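Local coordinates for putative transcriptional regulator protein, LacI family (Rhizobium etli, PDB 3MIZ), which probably binds cis-regulatory DNA as a transcription factor of the LacI family, most likely a repressor, at residues H131-Y136 against Q194-T199; E61-F66 against G89-P94; V230-F235 against A249-Y254; E180-F185 against A209-I214. All blocks are in the same frame, centred on the assembly; numbering follows the deposited sequence.

Overall arrangement
The four contacts sample both lobes of a LacI-type effector-binding fold; contacts 2 and 4 are buried, contacts 1 and 3 only partly so. Contact 2 stands apart, about 51 Å centre to centre from contact 1, and packs against a helix of the parallel-sheet lobe mainly through apolar side chains. Contacts 1 and 4 both reach the mixed sheet that includes strands 181-182 and 200-203, and their segments alternate along the chain; contact 1 mixes a salt bridge with a histidine-threonine bond, whereas contact 4 is held by side-chain amides. Contact 3 lies nearest the chain's centre, about 7 Å from it, and relies mainly on backbone bonds. Contacts 2, 3 and 4 also touch the second subunit.

Contact 1 (H131-Y136 against Q194-T199); sequences HRRIGY and QDDRPT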
loop_
_atom_site.group_PDB
_atom_site.type_symbol
_atom_site.label_atom_id
_atom_site.label_comp_id
_atom_site.label_asym_id
_atom_site.label_seq_id
_atom_site.Cartn_x
_atom_site.Cartn_y
_atom_site.Cartn_z
ATOM N N HIS A 131 1.638 26.630 18.941
ATOM C CA HIS A 131 2.327 25.532 19.612
ATOM C C HIS A 131 3.777 25.870 19.940
ATOM O O HIS A 131 4.516 26.394 19.102
ATOM C CB HIS A 131 2.240 24.269 18.748
ATOM C CG HIS A 131 0.835 23.822 18.491
ATOM N ND1 HIS A 131 0.068 23.197 19.449
ATOM C CD2 HIS A 131 0.044 23.951 17.398
ATOM C CE1 HIS A 131 -1.137 22.961 18.960
ATOM N NE2 HIS A 131 -1.179 23.409 17.719
ATOM N N ARG A 132 4.178 25.558 21.168
ATOM C CA ARG A 132 5.525 25.863 21.629
ATOM C C ARG A 132 6.210 24.642 22.231
ATOM O O ARG A 132 7.438 24.601 22.335
ATOM C CB ARG A 132 5.463 27.004 22.648
ATOM C CG ARG A 132 4.792 28.270 22.110
ATOM C CD ARG A 132 5.699 29.028 21.158
ATOM N NE ARG A 132 5.119 30.287 20.691
ATOM C CZ ARG A 132 4.354 30.408 19.610
ATOM N NH1 ARG A 132 4.067 29.340 18.875
ATOM N NH2 ARG A 132 3.883 31.601 19.250
ATOM N N ARG A 133 5.409 23.665 22.647
ATOM C CA ARG A 133 5.926 22.406 23.179
ATOM C C ARG A 133 5.523 21.402 22.097
ATOM O O ARG A 133 4.366 20.980 22.039
ATOM C CB ARG A 133 5.242 22.029 24.494
ATOM C CG ARG A 133 5.505 22.959 25.662
ATOM C CD ARG A 133 4.764 22.447 26.891
ATOM N NE ARG A 133 5.058 23.214 28.098
ATOM C CZ ARG A 133 4.504 22.975 29.283
ATOM N NH1 ARG A 133 3.626 21.990 29.418
ATOM N NH2 ARG A 133 4.829 23.717 30.333
ATOM N N ILE A 134 6.469 21.037 21.236
ATOM C CA ILE A 134 6.184 20.124 20.130
ATOM C C ILE A 134 6.899 18.784 20.236
ATOM O O ILE A 134 8.065 18.721 20.625
ATOM C CB ILE A 134 6.599 20.756 18.780
ATOM C CG1 ILE A 134 6.056 22.182 18.673
ATOM C CG2 ILE A 134 6.106 19.888 17.628
ATOM C CD1 ILE A 134 4.567 22.254 18.641
ATOM N N GLY A 135 6.192 17.715 19.877
ATOM C CA GLY A 135 6.783 16.392 19.909
ATOM C C GLY A 135 7.048 15.926 18.490
ATOM O O GLY A 135 6.391 16.370 17.551
ATOM N N TYR A 136 8.025 15.043 18.325
ATOM C CA TYR A 136 8.355 14.513 17.010
ATOM C C TYR A 136 8.770 13.054 17.192
ATOM O O TYR A 136 9.731 12.761 17.901
ATOM C CB TYR A 136 9.510 15.307 16.381
ATOM C CG TYR A 136 9.787 14.933 14.941
ATOM C CD1 TYR A 136 9.169 15.613 13.887
ATOM C CD2 TYR A 136 10.603 13.844 14.632
ATOM C CE1 TYR A 136 9.352 15.207 12.556
ATOM C CE2 TYR A 136 10.790 13.429 13.310
ATOM C CZ TYR A 136 10.159 14.113 12.279
ATOM O OH TYR A 136 10.309 13.677 10.983
ATOM N N GLN A 194 3.952 12.520 29.848
ATOM C CA GLN A 194 4.921 13.419 30.459
ATOM C C GLN A 194 4.168 14.507 31.213
ATOM O O GLN A 194 3.047 14.865 30.849
ATOM C CB GLN A 194 5.795 14.076 29.389
ATOM C CG GLN A 194 6.709 13.136 28.627
ATOM C CD GLN A 194 7.524 13.869 27.578
ATOM O OE1 GLN A 194 6.973 14.485 26.668
ATOM N NE2 GLN A 194 8.844 13.808 27.702
ATOM N N ASP A 195 4.789 15.033 32.263
ATOM C CA ASP A 195 4.171 16.091 33.053
ATOM C C ASP A 195 4.002 17.342 32.192
ATOM O O ASP A 195 2.986 18.029 32.277
ATOM C CB ASP A 195 5.026 16.386 34.288
ATOM C CG ASP A 195 5.054 15.217 35.263
ATOM O OD1 ASP A 195 3.981 14.867 35.805
ATOM O OD2 ASP A 195 6.146 14.645 35.482
ATOM N N ASP A 196 5.000 17.630 31.361
ATOM C CA ASP A 196 4.930 18.775 30.459
ATOM C C ASP A 196 4.594 18.249 29.062
ATOM O O ASP A 196 5.412 18.297 28.147
ATOM C CB ASP A 196 6.262 19.531 30.429
ATOM C CG ASP A 196 6.490 20.361 31.679
ATOM O OD1 ASP A 196 5.549 21.071 32.094
ATOM O OD2 ASP A 196 7.606 20.315 32.239
ATOM N N ARG A 197 3.371 17.747 28.933
ATOM C CA ARG A 197 2.838 17.166 27.700
ATOM C C ARG A 197 2.866 18.092 26.484
ATOM O O ARG A 197 2.413 19.230 26.556
ATOM C CB ARG A 197 1.394 16.721 27.970
ATOM C CG ARG A 197 0.693 15.982 26.849
ATOM C CD ARG A 197 -0.646 15.438 27.336
ATOM N NE ARG A 197 -1.632 16.492 27.577
ATOM C CZ ARG A 197 -2.704 16.346 28.352
ATOM N NH1 ARG A 197 -2.930 15.194 28.966
ATOM N NH2 ARG A 197 -3.558 17.351 28.513
ATOM N N PRO A 198 3.418 17.624 25.349
ATOM C CA PRO A 198 3.421 18.525 24.189
ATOM C C PRO A 198 1.990 18.776 23.702
ATOM O O PRO A 198 1.113 17.926 23.877
ATOM C CB PRO A 198 4.276 17.772 23.161
ATOM C CG PRO A 198 4.131 16.332 23.563
ATOM C CD PRO A 198 4.187 16.401 25.070
ATOM N N THR A 199 1.758 19.944 23.107
ATOM C CA THR A 199 0.434 20.305 22.605
ATOM C C THR A 199 0.252 19.859 21.159
ATOM O O THR A 199 -0.866 19.801 20.656
ATOM C CB THR A 199 0.193 21.839 22.691
ATOM O OG1 THR A 199 1.120 22.524 21.841
ATOM C CG2 THR A 199 0.384 22.326 24.124
#
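The imidazole of H131 presents its edge to T199: OG1 lies near the ring plane, 2.7 Å from H131 ND1, in a nearly straight hydrogen bond (172°). On the R133 guanidinium, one face receives D196 CB, offset toward the rim, while R197 O lies near the plane at the edge. D196 OD1 approaches R133 NH2 to 3.3 Å, a salt bridge in which carboxylate and guanidinium planes are turned 68° apart. R133 reaches it because its chain is extended from CG to NE. The backbone adds a bond from T199 N to R133 O, 3.0 Å long, and P198 CB sits 3.8 Å from G135 N. The other ring nitrogen, H131 NE2, bonds to A291 O, so the imidazole is gripped at both nitrogens. With an alanine here the ring is gone, and T199 OG1 and A291 O would probably both lose this partner. The pairing joins the start of strand 134-138 to the loop entering strand 200-203, its parallel neighbour in the C-terminal alpha/beta lobe of this periplasmic-binding-protein-like fold; M191 of helix 184-192 packs on P198, and F153 of helix 144-160 touches I134.

Contact 2 (E61-F66 against G89-P94); sequences EIWKMF and GDVSIP
W63 and V91 mark the closest backbone approach, with CA atoms 6.4 Å apart, where helix 56-68 passes the irregular segment 89-94. Contact there is apolar and made largely through V91, whose CB lies 4.0 Å from W63 CB. Its two methyls diverge over the helix: CG2 comes within 3.7 Å of W63 O, and CG1 approaches both that carbonyl and the benzo carbon CE3 of the indole. The fork is set by a chi1 of 175°, which puts CG1 anti to the backbone N and CG2 anti to the carbonyl carbon. Cutting the V91 side chain back to an alanine removes both methyls and is likely to open a gap beside W63 O and the indole. I93 takes a different route: its CB meets the indole near the ring plane, 4.5 Å from W63 CZ3, while the end of the side chain runs on to F66, with CD1 4.2 Å from F66 CB. V91 and I93 thus both turn toward the helix.

The helix follows strand 46-51 and precedes strand 73-78, parallel strands of one sheet, as in the alternating alpha/beta lobes of periplasmic-binding-protein folds; segment 89-94 leads into edge strand 95-97 of that sheet. W63 also packs on I19, V74 and Y76 of its strands, and its indole NE1 is bonded to E59 OE2 one helical turn earlier. F66 likewise lies against I19, A50 and V74, and it also touches L48 of the second subunit.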
loop_
_atom_site.group_PDB
_atom_site.type_symbol
_atom_site.label_atom_id
_atom_site.label_comp_id
_atom_site.label_asym_id
_atom_site.label_seq_id
_atom_site.Cartn_x
_atom_site.Cartn_y
_atom_site.Cartn_z
ATOM N N GLU A 61 21.744 -7.814 -14.173
ATOM C CA GLU A 61 21.038 -8.703 -15.087
ATOM C C GLU A 61 19.804 -8.021 -15.686
ATOM O O GLU A 61 19.460 -8.251 -16.850
ATOM C CB GLU A 61 20.641 -9.977 -14.332
ATOM C CG GLU A 61 19.598 -10.847 -15.005
ATOM C CD GLU A 61 19.328 -12.123 -14.222
ATOM O OE1 GLU A 61 19.136 -12.036 -12.989
ATOM O OE2 GLU A 61 19.304 -13.215 -14.835
ATOM N N ILE A 62 19.140 -7.182 -14.897
ATOM C CA ILE A 62 17.951 -6.488 -15.388
ATOM C C ILE A 62 18.293 -5.462 -16.458
ATOM O O ILE A 62 17.560 -5.316 -17.431
ATOM C CB ILE A 62 17.186 -5.804 -14.241
ATOM C CG1 ILE A 62 16.528 -6.875 -13.366
ATOM C CG2 ILE A 62 16.136 -4.837 -14.806
ATOM C CD1 ILE A 62 15.858 -6.347 -12.120
ATOM N N TRP A 63 19.402 -4.750 -16.283
ATOM C CA TRP A 63 19.813 -3.766 -17.278
ATOM C C TRP A 63 20.126 -4.489 -18.586
ATOM O O TRP A 63 19.784 -4.018 -19.676
ATOM C CB TRP A 63 21.056 -3.009 -16.815
ATOM C CG TRP A 63 20.776 -1.938 -15.807
ATOM C CD1 TRP A 63 20.896 -2.028 -14.447
ATOM C CD2 TRP A 63 20.341 -0.604 -16.087
ATOM N NE1 TRP A 63 20.564 -0.821 -13.863
ATOM C CE2 TRP A 63 20.223 0.069 -14.849
ATOM C CE3 TRP A 63 20.043 0.092 -17.268
ATOM C CZ2 TRP A 63 19.820 1.404 -14.757
ATOM C CZ3 TRP A 63 19.639 1.425 -17.175
ATOM C CH2 TRP A 63 19.533 2.065 -15.926
ATOM N N LYS A 64 20.788 -5.636 -18.455
ATOM C CA LYS A 64 21.157 -6.456 -19.600
ATOM C C LYS A 64 19.873 -6.881 -20.312
ATOM O O LYS A 64 19.781 -6.825 -21.537
ATOM C CB LYS A 64 21.934 -7.684 -19.115
ATOM C CG LYS A 64 22.971 -8.199 -20.085
ATOM C CD LYS A 64 23.905 -9.199 -19.410
ATOM C CE LYS A 64 24.674 -8.574 -18.245
ATOM N NZ LYS A 64 25.532 -7.429 -18.673
HETATM N N MSE A 65 18.882 -7.302 -19.534
HETATM C CA MSE A 65 17.598 -7.714 -20.091
HETATM C C MSE A 65 16.940 -6.575 -20.864
HETATM O O MSE A 65 16.420 -6.782 -21.963
HETATM C CB MSE A 65 16.652 -8.181 -18.981
HETATM C CG MSE A 65 15.178 -8.212 -19.397
HETATM SE SE MSE A 65 14.082 -9.169 -18.134
HETATM C CE MSE A 65 14.607 -10.945 -18.679
ATOM N N PHE A 66 16.949 -5.375 -20.291
ATOM C CA PHE A 66 16.334 -4.241 -20.968
ATOM C C PHE A 66 17.029 -3.895 -22.278
ATOM O O PHE A 66 16.370 -3.546 -23.258
ATOM C CB PHE A 66 16.280 -3.013 -20.052
ATOM C CG PHE A 66 15.112 -3.022 -19.098
ATOM C CD1 PHE A 66 13.912 -3.631 -19.457
ATOM C CD2 PHE A 66 15.198 -2.402 -17.858
ATOM C CE1 PHE A 66 12.813 -3.622 -18.595
ATOM C CE2 PHE A 66 14.100 -2.389 -16.989
ATOM C CZ PHE A 66 12.912 -2.998 -17.357
ATOM N N GLY A 89 26.325 -2.326 -15.071
ATOM C CA GLY A 89 27.385 -3.045 -15.759
ATOM C C GLY A 89 27.875 -2.253 -16.957
ATOM O O GLY A 89 28.290 -1.106 -16.808
ATOM N N ASP A 90 27.812 -2.847 -18.146
ATOM C CA ASP A 90 28.267 -2.175 -19.363
ATOM C C ASP A 90 27.132 -1.599 -20.203
ATOM O O ASP A 90 27.371 -1.038 -21.273
ATOM C CB ASP A 90 29.079 -3.140 -20.232
ATOM C CG ASP A 90 30.377 -3.550 -19.584
ATOM O OD1 ASP A 90 31.140 -2.647 -19.177
ATOM O OD2 ASP A 90 30.639 -4.769 -19.486
ATOM N N VAL A 91 25.903 -1.738 -19.718
ATOM C CA VAL A 91 24.735 -1.242 -20.435
ATOM C C VAL A 91 24.599 0.278 -20.413
ATOM O O VAL A 91 24.788 0.926 -19.381
ATOM C CB VAL A 91 23.436 -1.866 -19.872
ATOM C CG1 VAL A 91 22.224 -1.253 -20.551
ATOM C CG2 VAL A 91 23.455 -3.369 -20.082
ATOM N N SER A 92 24.256 0.832 -21.571
ATOM C CA SER A 92 24.067 2.264 -21.730
ATOM C C SER A 92 22.697 2.529 -22.347
ATOM O O SER A 92 22.465 2.231 -23.520
ATOM C CB SER A 92 25.155 2.845 -22.635
ATOM O OG SER A 92 24.879 4.199 -22.948
ATOM N N ILE A 93 21.790 3.081 -21.547
ATOM C CA ILE A 93 20.440 3.398 -22.004
ATOM C C ILE A 93 20.041 4.723 -21.366
ATOM O O ILE A 93 20.342 4.951 -20.193
ATOM C CB ILE A 93 19.420 2.330 -21.539
ATOM C CG1 ILE A 93 19.821 0.948 -22.058
ATOM C CG2 ILE A 93 18.020 2.708 -22.019
ATOM C CD1 ILE A 93 18.884 -0.168 -21.619
ATOM N N PRO A 94 19.374 5.614 -22.123
ATOM C CA PRO A 94 18.963 6.901 -21.546
ATOM C C PRO A 94 18.206 6.608 -20.253
ATOM O O PRO A 94 17.279 5.793 -20.247
ATOM C CB PRO A 94 18.059 7.487 -22.623
ATOM C CG PRO A 94 18.707 6.993 -23.889
ATOM C CD PRO A 94 19.026 5.544 -23.555
#

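Contact 3 (V230-F235 against A249-Y254); sequences VGFDDF and AALPYY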
loop_
_atom_site.group_PDB
_atom_site.type_symbol
_atom_site.label_atom_id
_atom_site.label_comp_id
_atom_site.label_asym_id
_atom_site.label_seq_id
_atom_site.Cartn_x
_atom_site.Cartn_y
_atom_site.Cartn_z
ATOM N N VAL A 230 0.119 16.026 13.150
ATOM C CA VAL A 230 0.323 16.205 11.719
ATOM C C VAL A 230 1.198 15.034 11.262
ATOM O O VAL A 230 1.942 14.468 12.060
ATOM C CB VAL A 230 1.010 17.568 11.377
ATOM C CG1 VAL A 230 0.105 18.731 11.832
ATOM C CG2 VAL A 230 2.376 17.672 12.055
ATOM N N GLY A 231 1.074 14.642 9.999
ATOM C CA GLY A 231 1.874 13.528 9.511
ATOM C C GLY A 231 2.773 13.940 8.364
ATOM O O GLY A 231 3.174 15.097 8.272
ATOM N N PHE A 232 3.107 12.984 7.498
ATOM C CA PHE A 232 3.937 13.261 6.339
ATOM C C PHE A 232 3.755 12.158 5.296
ATOM O O PHE A 232 3.711 10.972 5.650
ATOM C CB PHE A 232 5.414 13.352 6.743
ATOM C CG PHE A 232 6.237 14.224 5.836
ATOM C CD1 PHE A 232 6.416 13.888 4.493
ATOM C CD2 PHE A 232 6.828 15.391 6.321
ATOM C CE1 PHE A 232 7.171 14.701 3.643
ATOM C CE2 PHE A 232 7.588 16.215 5.480
ATOM C CZ PHE A 232 7.758 15.867 4.137
ATOM N N ASP A 233 3.643 12.578 4.034
ATOM C CA ASP A 233 3.499 11.720 2.844
ATOM C C ASP A 233 2.178 11.877 2.087
ATOM O O ASP A 233 2.140 11.818 0.861
ATOM C CB ASP A 233 3.595 10.230 3.189
ATOM C CG ASP A 233 4.971 9.796 3.652
ATOM O OD1 ASP A 233 5.910 10.617 3.704
ATOM O OD2 ASP A 233 5.088 8.597 3.977
ATOM N N ASP A 234 1.107 12.068 2.853
ATOM C CA ASP A 234 -0.275 12.097 2.376
ATOM C C ASP A 234 -0.562 10.738 1.757
ATOM O O ASP A 234 -0.933 10.621 0.584
ATOM C CB ASP A 234 -0.594 13.201 1.364
ATOM C CG ASP A 234 -2.118 13.358 1.157
ATOM O OD1 ASP A 234 -2.879 13.103 2.124
ATOM O OD2 ASP A 234 -2.562 13.735 0.050
ATOM N N PHE A 235 -0.338 9.708 2.563
ATOM C CA PHE A 235 -0.591 8.322 2.182
ATOM C C PHE A 235 -2.105 8.213 2.339
ATOM O O PHE A 235 -2.599 8.021 3.446
ATOM C CB PHE A 235 0.143 7.387 3.156
ATOM C CG PHE A 235 -0.082 5.916 2.903
ATOM C CD1 PHE A 235 -0.297 5.428 1.619
ATOM C CD2 PHE A 235 -0.030 5.012 3.961
ATOM C CE1 PHE A 235 -0.457 4.058 1.390
ATOM C CE2 PHE A 235 -0.186 3.640 3.743
ATOM C CZ PHE A 235 -0.400 3.163 2.453
ATOM N N ALA A 249 1.976 16.649 4.818
ATOM C CA ALA A 249 2.774 17.202 3.729
ATOM C C ALA A 249 2.743 16.105 2.673
ATOM O O ALA A 249 3.158 14.972 2.931
ATOM C CB ALA A 249 4.202 17.463 4.196
ATOM N N ALA A 250 2.239 16.429 1.490
ATOM C CA ALA A 250 2.126 15.432 0.444
ATOM C C ALA A 250 3.390 15.248 -0.369
ATOM O O ALA A 250 3.923 16.203 -0.931
ATOM C CB ALA A 250 0.981 15.785 -0.486
ATOM N N LEU A 251 3.878 14.016 -0.426
ATOM C CA LEU A 251 5.050 13.745 -1.244
ATOM C C LEU A 251 4.439 13.789 -2.640
ATOM O O LEU A 251 3.419 13.142 -2.891
ATOM C CB LEU A 251 5.612 12.356 -0.942
ATOM C CG LEU A 251 6.460 12.184 0.322
ATOM C CD1 LEU A 251 6.737 10.695 0.536
ATOM C CD2 LEU A 251 7.765 12.959 0.184
ATOM N N PRO A 252 5.033 14.573 -3.558
ATOM C CA PRO A 252 4.545 14.712 -4.933
ATOM C C PRO A 252 4.876 13.518 -5.837
ATOM O O PRO A 252 5.384 13.684 -6.946
ATOM C CB PRO A 252 5.224 16.000 -5.395
ATOM C CG PRO A 252 6.564 15.891 -4.740
ATOM C CD PRO A 252 6.214 15.430 -3.333
ATOM N N TYR A 253 4.561 12.318 -5.363
ATOM C CA TYR A 253 4.841 11.104 -6.115
ATOM C C TYR A 253 4.248 11.071 -7.512
ATOM O O TYR A 253 4.956 10.803 -8.479
ATOM C CB TYR A 253 4.378 9.871 -5.333
ATOM C CG TYR A 253 5.344 9.467 -4.244
ATOM C CD1 TYR A 253 6.706 9.746 -4.366
ATOM C CD2 TYR A 253 4.914 8.778 -3.113
ATOM C CE1 TYR A 253 7.615 9.349 -3.395
ATOM C CE2 TYR A 253 5.827 8.370 -2.129
ATOM C CZ TYR A 253 7.172 8.662 -2.285
ATOM O OH TYR A 253 8.094 8.248 -1.348
ATOM N N TYR A 254 2.950 11.331 -7.617
ATOM C CA TYR A 254 2.287 11.321 -8.909
ATOM C C TYR A 254 2.994 12.273 -9.880
ATOM O O TYR A 254 3.296 11.900 -11.018
ATOM C CB TYR A 254 0.815 11.721 -8.747
ATOM C CG TYR A 254 0.033 11.689 -10.039
ATOM C CD1 TYR A 254 -0.307 10.479 -10.645
ATOM C CD2 TYR A 254 -0.329 12.871 -10.679
ATOM C CE1 TYR A 254 -0.985 10.450 -11.863
ATOM C CE2 TYR A 254 -1.009 12.855 -11.892
ATOM C CZ TYR A 254 -1.332 11.642 -12.481
ATOM O OH TYR A 254 -1.983 11.628 -13.698
HETATM O O HOH W 1 1.381 11.973 -1.730
#
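F232 takes the methyl of A249 over one ring face: CB stands 3.8 Å from the ring centroid and 9° off its normal, a CH-pi contact. With CG anti to the backbone N (chi1 -153°), the ring is brought to that methyl. At the ring edge, in plane, L251 CD2 approaches F232 CE1 to 3.9 Å. L251 CD1 comes 3.3 Å from D233 OD1 as the two side chains run alongside one another, while D234 CB meets A250 CB at 3.5 Å.

Two backbone bonds accompany these side-chain contacts, forming a single beta bridge between D233 and A250. D233 N donates to A249 O over 2.7 Å, and in return L251 N reaches D233 O at 3.1 Å. A water donates to both D233 O and L251 O, so D233 O accepts from two donors. The bridge ties the loop after strand 228-230 to strand 248-250 and the residues that follow it, near the junction of the two lobes of this periplasmic-binding-protein-like fold.

Further out, R149 makes a cation-pi contact with F232. D234 OD1 is held by a salt bridge to R287 and a hydrogen bond to T239.

Contact 4 (E180-F185 against A209-I214); sequences ENNYVF and AIQIYI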
loop_
_atom_site.group_PDB
_atom_site.type_symbol
_atom_site.label_atom_id
_atom_site.label_comp_id
_atom_site.label_asym_id
_atom_site.label_seq_id
_atom_site.Cartn_x
_atom_site.Cartn_y
_atom_site.Cartn_z
ATOM N N GLU A 180 10.769 -3.516 10.577
ATOM C CA GLU A 180 11.282 -2.890 11.776
ATOM C C GLU A 180 10.720 -3.363 13.097
ATOM O O GLU A 180 9.673 -4.014 13.176
ATOM C CB GLU A 180 11.087 -1.373 11.697
ATOM C CG GLU A 180 11.834 -0.721 10.556
ATOM C CD GLU A 180 10.916 -0.248 9.449
ATOM O OE1 GLU A 180 9.934 -0.961 9.138
ATOM O OE2 GLU A 180 11.189 0.834 8.884
ATOM N N ASN A 181 11.470 -3.031 14.137
ATOM C CA ASN A 181 11.092 -3.289 15.512
ATOM C C ASN A 181 10.286 -2.001 15.655
ATOM O O ASN A 181 10.847 -0.916 15.596
ATOM C CB ASN A 181 12.362 -3.286 16.369
ATOM C CG ASN A 181 12.084 -3.244 17.850
ATOM O OD1 ASN A 181 11.007 -3.617 18.318
ATOM N ND2 ASN A 181 13.079 -2.801 18.609
ATOM N N ASN A 182 8.973 -2.120 15.796
ATOM C CA ASN A 182 8.115 -0.941 15.849
ATOM C C ASN A 182 7.470 -0.676 17.211
ATOM O O ASN A 182 6.734 -1.507 17.730
ATOM C CB ASN A 182 7.051 -1.081 14.757
ATOM C CG ASN A 182 6.178 0.147 14.626
ATOM O OD1 ASN A 182 5.542 0.571 15.593
ATOM N ND2 ASN A 182 6.137 0.725 13.424
ATOM N N TYR A 183 7.747 0.496 17.778
ATOM C CA TYR A 183 7.210 0.856 19.091
ATOM C C TYR A 183 6.632 2.267 19.117
ATOM O O TYR A 183 6.761 2.981 20.119
ATOM C CB TYR A 183 8.307 0.733 20.163
ATOM C CG TYR A 183 9.671 1.224 19.718
ATOM C CD1 TYR A 183 10.529 0.389 19.005
ATOM C CD2 TYR A 183 10.096 2.531 19.984
ATOM C CE1 TYR A 183 11.777 0.837 18.561
ATOM C CE2 TYR A 183 11.344 2.988 19.545
ATOM C CZ TYR A 183 12.178 2.132 18.831
ATOM O OH TYR A 183 13.410 2.563 18.375
ATOM N N VAL A 184 5.983 2.664 18.025
ATOM C CA VAL A 184 5.407 4.004 17.928
ATOM C C VAL A 184 4.357 4.248 19.012
ATOM O O VAL A 184 4.392 5.270 19.696
ATOM C CB VAL A 184 4.761 4.241 16.535
ATOM C CG1 VAL A 184 4.255 5.663 16.436
ATOM C CG2 VAL A 184 5.786 3.969 15.424
ATOM N N PHE A 185 3.429 3.308 19.172
ATOM C CA PHE A 185 2.379 3.451 20.183
ATOM C C PHE A 185 2.967 3.667 21.580
ATOM O O PHE A 185 2.552 4.576 22.313
ATOM C CB PHE A 185 1.489 2.204 20.208
ATOM C CG PHE A 185 0.415 2.247 21.262
ATOM C CD1 PHE A 185 -0.741 3.002 21.071
ATOM C CD2 PHE A 185 0.575 1.552 22.460
ATOM C CE1 PHE A 185 -1.719 3.069 22.053
ATOM C CE2 PHE A 185 -0.399 1.612 23.456
ATOM C CZ PHE A 185 -1.550 2.373 23.252
ATOM N N ALA A 209 1.165 7.788 12.299
ATOM C CA ALA A 209 0.109 8.580 12.934
ATOM C C ALA A 209 -1.026 7.713 13.446
ATOM O O ALA A 209 -1.689 8.074 14.412
ATOM C CB ALA A 209 -0.438 9.630 11.965
ATOM N N ILE A 210 -1.263 6.573 12.798
ATOM C CA ILE A 210 -2.326 5.692 13.254
ATOM C C ILE A 210 -2.098 5.335 14.725
ATOM O O ILE A 210 -3.018 5.401 15.535
ATOM C CB ILE A 210 -2.381 4.376 12.448
ATOM C CG1 ILE A 210 -2.733 4.661 10.983
ATOM C CG2 ILE A 210 -3.445 3.445 13.051
ATOM C CD1 ILE A 210 -2.546 3.445 10.071
ATOM N N GLN A 211 -0.868 4.956 15.063
ATOM C CA GLN A 211 -0.541 4.576 16.440
ATOM C C GLN A 211 -0.582 5.740 17.421
ATOM O O GLN A 211 -0.911 5.550 18.599
ATOM C CB GLN A 211 0.837 3.911 16.491
ATOM C CG GLN A 211 0.882 2.601 15.718
ATOM C CD GLN A 211 2.192 1.871 15.894
ATOM O OE1 GLN A 211 2.569 1.508 17.015
ATOM N NE2 GLN A 211 2.896 1.647 14.791
ATOM N N ILE A 212 -0.241 6.937 16.942
ATOM C CA ILE A 212 -0.253 8.135 17.780
ATOM C C ILE A 212 -1.706 8.563 18.066
ATOM O O ILE A 212 -2.019 9.055 19.150
ATOM C CB ILE A 212 0.525 9.288 17.095
ATOM C CG1 ILE A 212 1.966 8.834 16.824
ATOM C CG2 ILE A 212 0.545 10.525 17.998
ATOM C CD1 ILE A 212 2.792 9.798 16.011
ATOM N N TYR A 213 -2.590 8.391 17.088
ATOM C CA TYR A 213 -4.001 8.735 17.291
ATOM C C TYR A 213 -4.551 7.831 18.385
ATOM O O TYR A 213 -5.228 8.289 19.304
ATOM C CB TYR A 213 -4.814 8.493 16.013
ATOM C CG TYR A 213 -5.033 9.720 15.153
ATOM C CD1 TYR A 213 -3.960 10.472 14.679
ATOM C CD2 TYR A 213 -6.322 10.088 14.762
ATOM C CE1 TYR A 213 -4.162 11.562 13.830
ATOM C CE2 TYR A 213 -6.537 11.169 13.910
ATOM C CZ TYR A 213 -5.455 11.899 13.448
ATOM O OH TYR A 213 -5.665 12.954 12.589
ATOM N N ILE A 214 -4.263 6.538 18.270
ATOM C CA ILE A 214 -4.748 5.560 19.238
ATOM C C ILE A 214 -4.134 5.795 20.615
ATOM O O ILE A 214 -4.820 5.693 21.635
ATOM C CB ILE A 214 -4.468 4.119 18.754
ATOM C CG1 ILE A 214 -5.210 3.886 17.421
ATOM C CG2 ILE A 214 -4.929 3.099 19.799
ATOM C CD1 ILE A 214 -5.072 2.501 16.870
HETATM O O HOH W 2 4.027 -0.474 17.994
#
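Q211 leaves its helix with CG anti to the carbonyl carbon (chi1 -64°) and then runs extended (chi2 -174°), which carries its amide to N182 and the start of helix 184-192; N182 reaches out to meet it, its CG anti to the backbone N. The two amide planes are 26° apart. Q211 NE2 donates to N182 OD1 at 3.0 Å, with the acceptor close to the Q211 amide plane but the donor tilted from that of N182. From the opposite face of the N182 amide, V184 N donates to the same OD1 at 3.2 Å, closing an Asx turn, so two bonds hold this oxygen. The other end of the Q211 amide serves the helix: F185 N donates to OE1 at 2.9 Å from above its carbonyl plane. One side chain thus links N182 to a backbone N-H of that helix's first turn.

Apolar contacts flank the amide. V184 CB packs 3.6 Å from Q211 CD, and V184 CG1 lies 3.9 Å from I212 CG1. The F185 ring turns its edge to the backbone of helix 206-217, with CE1 3.9 Å from I214 C, and also meets I214 CG2. That helix is thereby fastened to the junction of edge strand 181-182 and helix 184-192; K243 of the second subunit packs on both F185 and Q211, and M173 of neighbouring strand 167-174 touches N182.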